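Local coordinates for surface glycan binding protein B (Bacteroides ovatus, PDB 6E57), which binds mixed-linkage beta-glucan oligosaccharides, probably capturing the polysaccharide at the cell surface for its use by the bacterium, at residues Ser99-Thr104 with Gly207-Ala212; Ile164-Asn169 with Tyr198-Gln203. One frame throughout, in Å; residues are numbered along the deposited sequence.

In the fold
Contact 1 joins two successive beta domains, where the loop leading into strand 103-113 meets strand 209-217, whereas contact 2 lies within the second domain and pairs strands 163-166 and 196-203. The two meet on one sheet, in which 196-203 runs beside 209-217. Contact 1 is small and mostly buried, formed by backbone atoms, Ala102 and the long Lys101 side chain; contact 2 is larger, with sheet hydrogen bonds, an apolar face turned inward and a partly exposed face with Leu165 and Val201, where Lys101 and Gln209 of contact 1 also touch Val201. Arg199 of contact 2 reaches across to Thr104 O of contact 1. Both are far in sequence from the glycan pocket at Trp322 and Trp372.

Contact 1 (Ser99-Thr104 with Gly207-Ala212); sequences SLKAGT and GNQYGA
Ala102 and Gly211 bring the two segments closest together, with 4.4 Å between Ala102 CA and Gly211 CA. The approach is made by main chain: Gly211, which has no side chain, turns its CA toward the carbonyl of Ala102, and the CA-H...O contact measures 3.3 Å from Gly211 CA to Ala102 O, with 153° at the hydrogen. Nothing here is ladder pairing, since the segments share no backbone hydrogen bond.

Van der Waals contacts of side-chain carbons with the backbone flank this point. Ala102 CB rests 3.8 Å from Gly211 O, while Lys101 CB lies 3.9 Å from Gly211 N.

The polar ends are only loosely associated. Bends at chi3 and chi4 go with Lys101 NZ lying 4.1 Å from Gln209 OE1, too far for a hydrogen bond, where the two side chains cross obliquely. The Gln209 amide is instead tied through NE2 to Gln203 OE1. Lys101 also touches Val201.

The arrangement is an interface between consecutive beta domains, built on backbone approach, with the bond between Thr104 N and Asp213 OD1 as a further link across it. Gly103 is held in its own sheet by backbone bonding to Val127 of strand 118-128. The loop leading into strand 103-113 of one domain thus meets strand 209-217 of the next, beside strand 196-203.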
loop_
_atom_site.group_PDB
_atom_site.type_symbol
_atom_site.label_atom_id
_atom_site.label_comp_id
_atom_site.label_asym_id
_atom_site.label_seq_id
_atom_site.Cartn_x
_atom_site.Cartn_y
_atom_site.Cartn_z
ATOM N N SER A 99 -24.159 14.239 10.500
ATOM C CA SER A 99 -24.303 13.176 9.518
ATOM C C SER A 99 -23.178 13.297 8.480
ATOM O O SER A 99 -23.031 14.338 7.844
ATOM C CB SER A 99 -25.664 13.238 8.871
ATOM O OG SER A 99 -25.964 12.026 8.197
ATOM N N LEU A 100 -22.383 12.228 8.334
ATOM C CA LEU A 100 -21.245 12.186 7.417
ATOM C C LEU A 100 -21.461 11.060 6.401
ATOM O O LEU A 100 -22.050 10.024 6.722
ATOM C CB LEU A 100 -19.960 11.939 8.214
ATOM C CG LEU A 100 -19.554 13.030 9.206
ATOM C CD1 LEU A 100 -18.481 12.521 10.157
ATOM C CD2 LEU A 100 -19.073 14.281 8.485
ATOM N N LYS A 101 -20.957 11.269 5.181
ATOM C CA LYS A 101 -20.904 10.222 4.167
ATOM C C LYS A 101 -19.821 9.215 4.578
ATOM O O LYS A 101 -18.964 9.529 5.404
ATOM C CB LYS A 101 -20.624 10.827 2.788
ATOM C CG LYS A 101 -21.539 11.977 2.385
ATOM C CD LYS A 101 -21.544 12.265 0.897
ATOM C CE LYS A 101 -21.509 13.744 0.564
ATOM N NZ LYS A 101 -22.648 14.478 1.165
ATOM N N ALA A 102 -19.869 8.007 4.012
ATOM C CA ALA A 102 -18.851 6.989 4.297
ATOM C C ALA A 102 -17.455 7.586 4.076
ATOM O O ALA A 102 -17.261 8.424 3.188
ATOM C CB ALA A 102 -19.062 5.769 3.436
ATOM N N GLY A 103 -16.496 7.158 4.908
ATOM C CA GLY A 103 -15.093 7.536 4.763
ATOM C C GLY A 103 -14.379 7.635 6.101
ATOM O O GLY A 103 -14.947 7.318 7.151
ATOM N N THR A 104 -13.116 8.068 6.039
ATOM C CA THR A 104 -12.281 8.334 7.202
ATOM C C THR A 104 -11.968 9.833 7.221
ATOM O O THR A 104 -11.552 10.390 6.211
ATOM C CB THR A 104 -11.025 7.453 7.181
ATOM O OG1 THR A 104 -11.460 6.107 7.372
ATOM C CG2 THR A 104 -10.009 7.819 8.242
ATOM N N GLY A 207 -30.029 9.952 -7.717
ATOM C CA GLY A 207 -29.443 11.201 -7.224
ATOM C C GLY A 207 -28.760 11.042 -5.872
ATOM O O GLY A 207 -28.111 11.976 -5.403
ATOM N N ASN A 208 -28.906 9.863 -5.252
ATOM C CA ASN A 208 -28.319 9.555 -3.948
ATOM C C ASN A 208 -26.789 9.600 -4.046
ATOM O O ASN A 208 -26.215 9.255 -5.082
ATOM C CB ASN A 208 -28.765 8.187 -3.429
ATOM C CG ASN A 208 -30.267 8.067 -3.298
ATOM O OD1 ASN A 208 -30.925 8.971 -2.790
ATOM N ND2 ASN A 208 -30.815 6.957 -3.759
ATOM N N GLN A 209 -26.148 10.006 -2.943
ATOM C CA GLN A 209 -24.705 10.211 -2.889
ATOM C C GLN A 209 -24.099 9.341 -1.780
ATOM O O GLN A 209 -24.707 9.146 -0.730
ATOM C CB GLN A 209 -24.414 11.697 -2.689
ATOM C CG GLN A 209 -24.927 12.554 -3.836
ATOM C CD GLN A 209 -24.415 13.970 -3.771
ATOM O OE1 GLN A 209 -24.137 14.503 -2.698
ATOM N NE2 GLN A 209 -24.293 14.593 -4.932
ATOM N N TYR A 210 -22.897 8.816 -2.046
ATOM C CA TYR A 210 -22.183 7.922 -1.141
ATOM C C TYR A 210 -20.699 8.296 -1.133
ATOM O O TYR A 210 -20.146 8.668 -2.168
ATOM C CB TYR A 210 -22.349 6.465 -1.574
ATOM C CG TYR A 210 -23.773 6.026 -1.796
ATOM C CD1 TYR A 210 -24.384 6.176 -3.032
ATOM C CD2 TYR A 210 -24.515 5.457 -0.772
ATOM C CE1 TYR A 210 -25.692 5.775 -3.246
ATOM C CE2 TYR A 210 -25.824 5.047 -0.970
ATOM C CZ TYR A 210 -26.414 5.207 -2.212
ATOM O OH TYR A 210 -27.702 4.806 -2.415
ATOM N N GLY A 211 -20.067 8.174 0.038
ATOM C CA GLY A 211 -18.664 8.530 0.218
ATOM C C GLY A 211 -17.737 7.446 -0.303
ATOM O O GLY A 211 -18.056 6.257 -0.213
ATOM N N ALA A 212 -16.590 7.868 -0.855
ATOM C CA ALA A 212 -15.586 6.960 -1.413
ATOM C C ALA A 212 -14.161 7.440 -1.096
ATOM O O ALA A 212 -13.222 7.129 -1.834
ATOM C CB ALA A 212 -15.811 6.835 -2.899
#

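Contact 2 (Ile164-Asn169 with Tyr198-Gln203); sequences ILLGGN and YRIVLQ
Leu165, the residue most covered by this contact, faces Val201 in an antiparallel hydrogen-bonded pair. Leu165 N gives a nearly straight bond to Val201 O (2.9 Å, 171° at the hydrogen); the return bond from Val201 N to Leu165 O is weak at 3.3 Å. Their side chains emerge on the same face of the sheet, where Leu165 CB lies 4.3 Å from Val201 CB. Leu165 CD1 packs 4.1 Å from Gln203 OE1, whose polar partner is Gln209.

Ile164 occupies the opposite face, in a non-hydrogen-bonded pair with Leu202. The two side chains run alongside each other and point the same way, with Ile164 CG1 4.0 Å from Leu202 CD2, while the CG2 branch of Ile164 turns to Ile200. Leu153 packs against all three of these residues, and Leu185 and Tyr187 add to the cover on Ile164.

Strands 163-166 and 169-171 form a hairpin closed by a type I' turn from Leu166 to Asn169, and Tyr198 receives its end. Leu166 crosses the tyrosine at about a right angle and lays CD2 over one ring face, 4.1 Å from the Tyr198 centroid and offset toward the rim on the CG side, a CH-pi contact. Leu166 CG stands anti to the backbone N (chi1 -159°), which places CD2 at the ring while CG and CD1 meet Ile200 CG2. Gly167 brings its CA 3.7 Å from Tyr198 CD2, and the Tyr198 hydroxyl bonds to Ser194 O.

Two backbone bonds set the register, and dispersion does most of the rest, consistent with a sandwich-like domain whose apolar face looks inward.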
loop_
_atom_site.group_PDB
_atom_site.type_symbol
_atom_site.label_atom_id
_atom_site.label_comp_id
_atom_site.label_asym_id
_atom_site.label_seq_id
_atom_site.Cartn_x
_atom_site.Cartn_y
_atom_site.Cartn_z
ATOM N N ILE A 164 -19.280 10.403 -10.712
ATOM C CA ILE A 164 -18.360 10.641 -9.613
ATOM C C ILE A 164 -18.113 12.150 -9.530
ATOM O O ILE A 164 -17.878 12.791 -10.552
ATOM C CB ILE A 164 -17.039 9.869 -9.804
ATOM C CG1 ILE A 164 -17.268 8.363 -9.949
ATOM C CG2 ILE A 164 -16.078 10.185 -8.667
ATOM C CD1 ILE A 164 -16.072 7.611 -10.478
ATOM N N LEU A 165 -18.166 12.692 -8.309
ATOM C CA LEU A 165 -17.894 14.105 -8.051
ATOM C C LEU A 165 -16.463 14.242 -7.520
ATOM O O LEU A 165 -16.080 13.561 -6.568
ATOM C CB LEU A 165 -18.916 14.653 -7.047
ATOM C CG LEU A 165 -20.389 14.439 -7.401
ATOM C CD1 LEU A 165 -21.291 15.083 -6.361
ATOM C CD2 LEU A 165 -20.713 14.976 -8.790
ATOM N N LEU A 166 -15.685 15.125 -8.157
ATOM C CA LEU A 166 -14.286 15.346 -7.828
ATOM C C LEU A 166 -13.981 16.843 -7.937
ATOM O O LEU A 166 -13.910 17.390 -9.043
ATOM C CB LEU A 166 -13.420 14.524 -8.787
ATOM C CG LEU A 166 -11.998 14.223 -8.313
ATOM C CD1 LEU A 166 -11.426 13.033 -9.065
ATOM C CD2 LEU A 166 -11.093 15.435 -8.470
ATOM N N GLY A 167 -13.824 17.488 -6.776
ATOM C CA GLY A 167 -13.420 18.887 -6.669
ATOM C C GLY A 167 -14.198 19.797 -7.607
ATOM O O GLY A 167 -13.609 20.532 -8.402
ATOM N N GLY A 168 -15.531 19.732 -7.520
ATOM C CA GLY A 168 -16.412 20.623 -8.267
ATOM C C GLY A 168 -16.823 20.056 -9.618
ATOM O O GLY A 168 -17.895 20.392 -10.117
ATOM N N ASN A 169 -15.970 19.214 -10.217
ATOM C CA ASN A 169 -16.265 18.580 -11.503
ATOM C C ASN A 169 -17.252 17.428 -11.283
ATOM O O ASN A 169 -17.251 16.791 -10.233
ATOM C CB ASN A 169 -14.999 18.090 -12.211
ATOM C CG ASN A 169 -14.003 19.200 -12.469
ATOM O OD1 ASN A 169 -13.509 19.821 -11.531
ATOM N ND2 ASN A 169 -13.701 19.455 -13.732
ATOM N N TYR A 198 -8.468 15.221 -3.008
ATOM C CA TYR A 198 -9.908 15.483 -3.095
ATOM C C TYR A 198 -10.683 14.310 -2.486
ATOM O O TYR A 198 -10.305 13.166 -2.674
ATOM C CB TYR A 198 -10.333 15.703 -4.548
ATOM C CG TYR A 198 -9.607 16.816 -5.264
ATOM C CD1 TYR A 198 -8.406 16.581 -5.918
ATOM C CD2 TYR A 198 -10.123 18.103 -5.301
ATOM C CE1 TYR A 198 -7.733 17.595 -6.581
ATOM C CE2 TYR A 198 -9.460 19.129 -5.957
ATOM C CZ TYR A 198 -8.263 18.874 -6.602
ATOM O OH TYR A 198 -7.606 19.876 -7.255
ATOM N N ARG A 199 -11.759 14.620 -1.753
ATOM C CA ARG A 199 -12.708 13.621 -1.250
ATOM C C ARG A 199 -13.801 13.413 -2.308
ATOM O O ARG A 199 -14.541 14.341 -2.622
ATOM C CB ARG A 199 -13.305 14.060 0.092
ATOM C CG ARG A 199 -14.175 13.000 0.755
ATOM C CD ARG A 199 -14.650 13.382 2.145
ATOM N NE ARG A 199 -13.572 13.394 3.122
ATOM C CZ ARG A 199 -13.029 12.310 3.669
ATOM N NH1 ARG A 199 -13.417 11.104 3.291
ATOM N NH2 ARG A 199 -12.094 12.440 4.594
ATOM N N ILE A 200 -13.881 12.194 -2.857
ATOM C CA ILE A 200 -14.782 11.886 -3.969
ATOM C C ILE A 200 -16.106 11.348 -3.417
ATOM O O ILE A 200 -16.170 10.835 -2.300
ATOM C CB ILE A 200 -14.151 10.903 -4.977
ATOM C CG1 ILE A 200 -13.701 9.595 -4.321
ATOM C CG2 ILE A 200 -13.014 11.569 -5.738
ATOM C CD1 ILE A 200 -13.649 8.427 -5.274
ATOM N N VAL A 201 -17.152 11.476 -4.240
ATOM C CA VAL A 201 -18.506 11.070 -3.909
ATOM C C VAL A 201 -19.086 10.327 -5.120
ATOM O O VAL A 201 -18.936 10.782 -6.254
ATOM C CB VAL A 201 -19.358 12.294 -3.519
ATOM C CG1 VAL A 201 -20.839 11.959 -3.418
ATOM C CG2 VAL A 201 -18.864 12.930 -2.229
ATOM N N LEU A 202 -19.732 9.183 -4.859
ATOM C CA LEU A 202 -20.392 8.369 -5.880
ATOM C C LEU A 202 -21.876 8.739 -5.922
ATOM O O LEU A 202 -22.516 8.796 -4.879
ATOM C CB LEU A 202 -20.224 6.887 -5.531
ATOM C CG LEU A 202 -18.804 6.436 -5.199
ATOM C CD1 LEU A 202 -18.788 4.963 -4.820
ATOM C CD2 LEU A 202 -17.861 6.704 -6.362
ATOM N N GLN A 203 -22.411 8.960 -7.129
ATOM C CA GLN A 203 -23.799 9.406 -7.314
ATOM C C GLN A 203 -24.601 8.343 -8.079
ATOM O O GLN A 203 -24.118 7.776 -9.055
ATOM C CB GLN A 203 -23.827 10.755 -8.036
ATOM C CG GLN A 203 -25.233 11.268 -8.326
ATOM C CD GLN A 203 -25.278 12.765 -8.517
ATOM O OE1 GLN A 203 -24.926 13.534 -7.624
ATOM N NE2 GLN A 203 -25.721 13.189 -9.689
#